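PDB 3MMG: nuclear inclusion protein A from Tobacco vein mottling virus, which probably acts as a 3C-type cysteine protease of peptidase family C4, cutting peptide bonds in viral protein substrates. Local coordinates for residues A[72-86]-A[189-201]. The protein carries 3 engineered substitutions. Residues are numbered along the deposited sequence; the frame is centred on the assembly and turned at random.
Sequences LQMKPVEGRDIIVIK and TYLDAADGWCKNW
Lys75 and Trp197 bury the most surface of any residues in this contact, in which the chain after helix 186-192 runs along edge strand 74-76, pairing with it at one point. That strand forms a hairpin with 83-86 in the N-terminal chymotrypsin-like barrel of this clan PA protease; the link between them carries Asp81, hydrogen-bonded to His46, consistent with the acid and histidine of the catalytic triad. Lys75 leaves its strand with CG anti to the backbone N (chi1 -169°) and bends at chi3, which brings CE over one face of the indole, 3.5 Å from the centroid of the five-membered ring. Lys86 CB covers the opposite face. Beyond the indole, Lys75 NZ reaches three backbone carbonyls: Asp195 O receives it almost end-on at 2.9 Å, whereas Ala193 O and Tyr190 O, each 3.0 Å from NZ, are met from above their carbonyl planes. Farther along, Met74 and Cys198 form a single antiparallel hydrogen-bonded pair. Trp201 takes Ile83 CD1 over a face, while Met74 SD approaches obliquely. Three ammonium N-H groups are thus shared among three carbonyls and a water, so not all four can be full, straight bonds; the off-centre cation-pi contact with Trp197 probably adds electrostatic stabilisation, consistent with a buried lysine that stays protonated.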
# COMPACT_ATOMS: atom_id res chain seq x y z
N LEU A 72 -2.73 -18.47 1.83
CA LEU A 72 -1.71 -17.81 1.02
C LEU A 72 -0.40 -17.64 1.76
O LEU A 72 -0.41 -17.38 2.95
CB LEU A 72 -2.21 -16.45 0.56
CG LEU A 72 -3.55 -16.39 -0.20
CD1 LEU A 72 -4.07 -14.95 -0.25
CD2 LEU A 72 -3.40 -16.95 -1.60
N GLN A 73 0.71 -17.80 1.05
CA GLN A 73 2.05 -17.48 1.59
C GLN A 73 2.16 -15.98 1.71
O GLN A 73 1.81 -15.24 0.77
CB GLN A 73 3.15 -17.98 0.66
CG GLN A 73 3.24 -19.50 0.58
CD GLN A 73 4.56 -19.96 0.04
OE1 GLN A 73 4.88 -19.76 -1.13
NE2 GLN A 73 5.35 -20.61 0.89
N MET A 74 2.67 -15.53 2.85
CA MET A 74 2.84 -14.08 3.07
C MET A 74 4.20 -13.78 3.68
O MET A 74 4.83 -14.66 4.27
CB MET A 74 1.71 -13.56 3.96
CG MET A 74 0.32 -13.64 3.30
SD MET A 74 -0.96 -12.89 4.30
CE MET A 74 -2.39 -13.49 3.38
N LYS A 75 4.67 -12.55 3.49
CA LYS A 75 5.95 -12.09 4.04
C LYS A 75 5.72 -10.69 4.60
O LYS A 75 5.62 -9.73 3.83
CB LYS A 75 7.02 -12.07 2.95
CG LYS A 75 8.44 -11.87 3.47
CD LYS A 75 9.45 -11.81 2.32
CE LYS A 75 9.73 -13.18 1.72
NZ LYS A 75 10.84 -13.10 0.68
N PRO A 76 5.59 -10.57 5.94
CA PRO A 76 5.45 -9.22 6.50
C PRO A 76 6.76 -8.44 6.45
O PRO A 76 7.84 -9.03 6.53
CB PRO A 76 5.05 -9.50 7.96
CG PRO A 76 5.73 -10.82 8.28
CD PRO A 76 5.54 -11.62 6.99
N VAL A 77 6.67 -7.13 6.29
CA VAL A 77 7.83 -6.27 6.54
C VAL A 77 7.71 -5.99 8.04
O VAL A 77 6.94 -5.13 8.43
CB VAL A 77 7.75 -4.94 5.75
CG1 VAL A 77 9.01 -4.10 6.01
CG2 VAL A 77 7.57 -5.18 4.22
N GLU A 78 8.41 -6.75 8.88
CA GLU A 78 8.14 -6.70 10.31
C GLU A 78 8.40 -5.30 10.89
O GLU A 78 9.40 -4.66 10.55
CB GLU A 78 8.94 -7.78 11.06
CG GLU A 78 8.48 -9.23 10.76
CD GLU A 78 7.14 -9.65 11.41
OE1 GLU A 78 6.35 -8.79 11.88
OE2 GLU A 78 6.86 -10.86 11.41
N GLY A 79 7.49 -4.83 11.75
CA GLY A 79 7.64 -3.52 12.36
C GLY A 79 6.89 -2.40 11.64
O GLY A 79 6.81 -1.28 12.14
N ARG A 80 6.32 -2.69 10.47
CA ARG A 80 5.55 -1.66 9.77
C ARG A 80 4.33 -2.23 9.06
O ARG A 80 4.22 -3.45 8.90
CB ARG A 80 6.42 -0.85 8.82
CG ARG A 80 6.82 -1.63 7.57
CD ARG A 80 7.85 -0.85 6.75
NE ARG A 80 9.15 -0.86 7.44
CZ ARG A 80 10.21 -0.12 7.12
NH1 ARG A 80 10.15 0.74 6.09
NH2 ARG A 80 11.33 -0.24 7.83
N ASP A 81 3.43 -1.34 8.64
CA ASP A 81 2.12 -1.75 8.10
C ASP A 81 2.17 -2.11 6.62
O ASP A 81 1.37 -1.60 5.84
CB ASP A 81 1.09 -0.65 8.37
CG ASP A 81 -0.33 -1.08 8.01
OD1 ASP A 81 -0.62 -2.30 8.07
OD2 ASP A 81 -1.13 -0.18 7.70
N ILE A 82 3.12 -2.97 6.25
CA ILE A 82 3.26 -3.54 4.89
C ILE A 82 3.40 -5.07 4.93
O ILE A 82 4.09 -5.63 5.79
CB ILE A 82 4.46 -2.94 4.12
CG1 ILE A 82 4.36 -1.39 4.10
CG2 ILE A 82 4.51 -3.51 2.66
CD1 ILE A 82 5.53 -0.68 3.39
N ILE A 83 2.73 -5.74 4.00
CA ILE A 83 2.81 -7.19 3.86
C ILE A 83 2.89 -7.52 2.37
O ILE A 83 2.37 -6.77 1.55
CB ILE A 83 1.61 -7.91 4.54
CG1 ILE A 83 1.87 -9.42 4.60
CG2 ILE A 83 0.28 -7.59 3.85
CD1 ILE A 83 1.25 -10.06 5.79
N VAL A 84 3.57 -8.61 2.05
CA VAL A 84 3.65 -9.10 0.68
C VAL A 84 2.93 -10.44 0.65
O VAL A 84 3.14 -11.27 1.52
CB VAL A 84 5.12 -9.25 0.16
CG1 VAL A 84 5.11 -9.60 -1.29
CG2 VAL A 84 5.93 -7.93 0.36
N ILE A 85 2.05 -10.61 -0.33
CA ILE A 85 1.25 -11.84 -0.45
C ILE A 85 1.64 -12.50 -1.76
O ILE A 85 1.66 -11.84 -2.80
CB ILE A 85 -0.28 -11.51 -0.49
CG1 ILE A 85 -0.69 -10.59 0.67
CG2 ILE A 85 -1.11 -12.78 -0.50
CD1 ILE A 85 -1.91 -9.79 0.35
N LYS A 86 1.94 -13.80 -1.72
CA LYS A 86 2.31 -14.50 -2.94
C LYS A 86 1.06 -15.15 -3.55
O LYS A 86 0.34 -15.85 -2.86
CB LYS A 86 3.38 -15.56 -2.69
CG LYS A 86 4.03 -16.07 -3.98
CD LYS A 86 5.07 -17.13 -3.73
CE LYS A 86 5.72 -17.58 -5.05
NZ LYS A 86 7.10 -18.13 -4.84
N THR A 189 15.15 -7.64 -1.15
CA THR A 189 14.98 -8.30 0.15
C THR A 189 13.67 -9.06 0.31
O THR A 189 13.66 -10.14 0.91
CB THR A 189 15.12 -7.28 1.30
OG1 THR A 189 16.32 -6.53 1.14
CG2 THR A 189 15.13 -7.97 2.67
N TYR A 190 12.58 -8.50 -0.19
CA TYR A 190 11.26 -9.06 0.07
C TYR A 190 10.63 -9.77 -1.14
O TYR A 190 9.89 -10.74 -0.98
CB TYR A 190 10.31 -8.00 0.64
CG TYR A 190 10.68 -7.58 2.05
CD1 TYR A 190 11.64 -6.57 2.27
CD2 TYR A 190 10.12 -8.22 3.15
CE1 TYR A 190 12.00 -6.20 3.56
CE2 TYR A 190 10.47 -7.87 4.43
CZ TYR A 190 11.41 -6.86 4.64
OH TYR A 190 11.75 -6.53 5.94
N LEU A 191 10.95 -9.31 -2.34
CA LEU A 191 10.32 -9.90 -3.52
C LEU A 191 11.23 -10.92 -4.20
O LEU A 191 10.78 -12.03 -4.52
CB LEU A 191 9.84 -8.82 -4.51
CG LEU A 191 9.03 -7.67 -3.89
CD1 LEU A 191 8.48 -6.71 -4.94
CD2 LEU A 191 7.90 -8.23 -3.06
N ASP A 192 12.49 -10.57 -4.43
CA ASP A 192 13.41 -11.43 -5.18
C ASP A 192 13.83 -12.61 -4.31
O ASP A 192 14.15 -13.69 -4.84
CB ASP A 192 14.64 -10.65 -5.64
CG ASP A 192 14.33 -9.64 -6.76
OD1 ASP A 192 13.24 -9.70 -7.36
OD2 ASP A 192 15.18 -8.77 -7.04
N ALA A 193 13.82 -12.42 -3.00
CA ALA A 193 14.31 -13.41 -2.04
C ALA A 193 13.41 -14.64 -1.92
O ALA A 193 12.21 -14.52 -1.63
CB ALA A 193 14.53 -12.78 -0.68
N ALA A 194 14.00 -15.82 -2.13
CA ALA A 194 13.26 -17.09 -2.14
C ALA A 194 12.84 -17.56 -0.75
O ALA A 194 11.86 -18.30 -0.60
CB ALA A 194 14.09 -18.18 -2.85
N ASP A 195 13.58 -17.12 0.26
CA ASP A 195 13.32 -17.49 1.65
C ASP A 195 12.32 -16.55 2.33
O ASP A 195 11.93 -15.53 1.75
CB ASP A 195 14.64 -17.48 2.44
CG ASP A 195 15.42 -18.78 2.29
OD1 ASP A 195 14.94 -19.70 1.59
OD2 ASP A 195 16.51 -18.88 2.88
N GLY A 196 11.90 -16.94 3.53
CA GLY A 196 11.14 -16.07 4.43
C GLY A 196 9.63 -16.03 4.30
O GLY A 196 8.99 -15.18 4.91
N TRP A 197 9.05 -16.95 3.52
CA TRP A 197 7.60 -17.02 3.31
C TRP A 197 6.94 -17.95 4.32
O TRP A 197 7.56 -18.91 4.77
CB TRP A 197 7.28 -17.52 1.90
CG TRP A 197 7.67 -16.53 0.83
CD1 TRP A 197 8.80 -16.55 0.06
CD2 TRP A 197 6.93 -15.38 0.44
NE1 TRP A 197 8.81 -15.46 -0.79
CE2 TRP A 197 7.67 -14.73 -0.58
CE3 TRP A 197 5.71 -14.82 0.85
CZ2 TRP A 197 7.23 -13.54 -1.18
CZ3 TRP A 197 5.28 -13.64 0.24
CH2 TRP A 197 6.03 -13.03 -0.76
N CYS A 198 5.69 -17.68 4.67
CA CYS A 198 4.94 -18.61 5.50
C CYS A 198 3.43 -18.50 5.32
O CYS A 198 2.93 -17.48 4.84
CB CYS A 198 5.34 -18.46 6.98
SG CYS A 198 4.60 -17.08 7.84
N LYS A 199 2.70 -19.55 5.70
CA LYS A 199 1.23 -19.55 5.59
C LYS A 199 0.54 -19.28 6.92
O LYS A 199 -0.67 -19.10 6.97
CB LYS A 199 0.72 -20.88 5.01
CG LYS A 199 0.78 -20.95 3.50
CD LYS A 199 0.24 -22.28 2.99
CE LYS A 199 0.41 -22.39 1.48
NZ LYS A 199 1.84 -22.54 1.09
N ASN A 200 1.31 -19.22 8.00
CA ASN A 200 0.70 -19.14 9.33
C ASN A 200 0.84 -17.79 10.02
O ASN A 200 0.68 -17.69 11.25
CB ASN A 200 1.21 -20.31 10.19
CG ASN A 200 0.78 -21.65 9.63
OD1 ASN A 200 -0.39 -22.04 9.76
ND2 ASN A 200 1.70 -22.36 8.98
N TRP A 201 1.12 -16.75 9.23
CA TRP A 201 1.16 -15.36 9.69
C TRP A 201 -0.22 -14.83 10.08
O TRP A 201 -1.21 -15.01 9.38
CB TRP A 201 1.76 -14.44 8.61
CG TRP A 201 1.83 -13.00 9.07
CD1 TRP A 201 2.83 -12.44 9.80
CD2 TRP A 201 0.85 -11.97 8.85
NE1 TRP A 201 2.54 -11.12 10.06
CE2 TRP A 201 1.34 -10.80 9.48
CE3 TRP A 201 -0.38 -11.92 8.18
CZ2 TRP A 201 0.64 -9.58 9.45
CZ3 TRP A 201 -1.08 -10.71 8.17
CH2 TRP A 201 -0.58 -9.56 8.80
O HOH W 1 -1.74 -16.90 5.10
O HOH W 2 6.62 -14.83 6.49
O HOH W 3 13.09 -12.27 2.35
O HOH W 4 10.99 -8.07 8.01
O HOH W 5 3.73 -9.62 12.17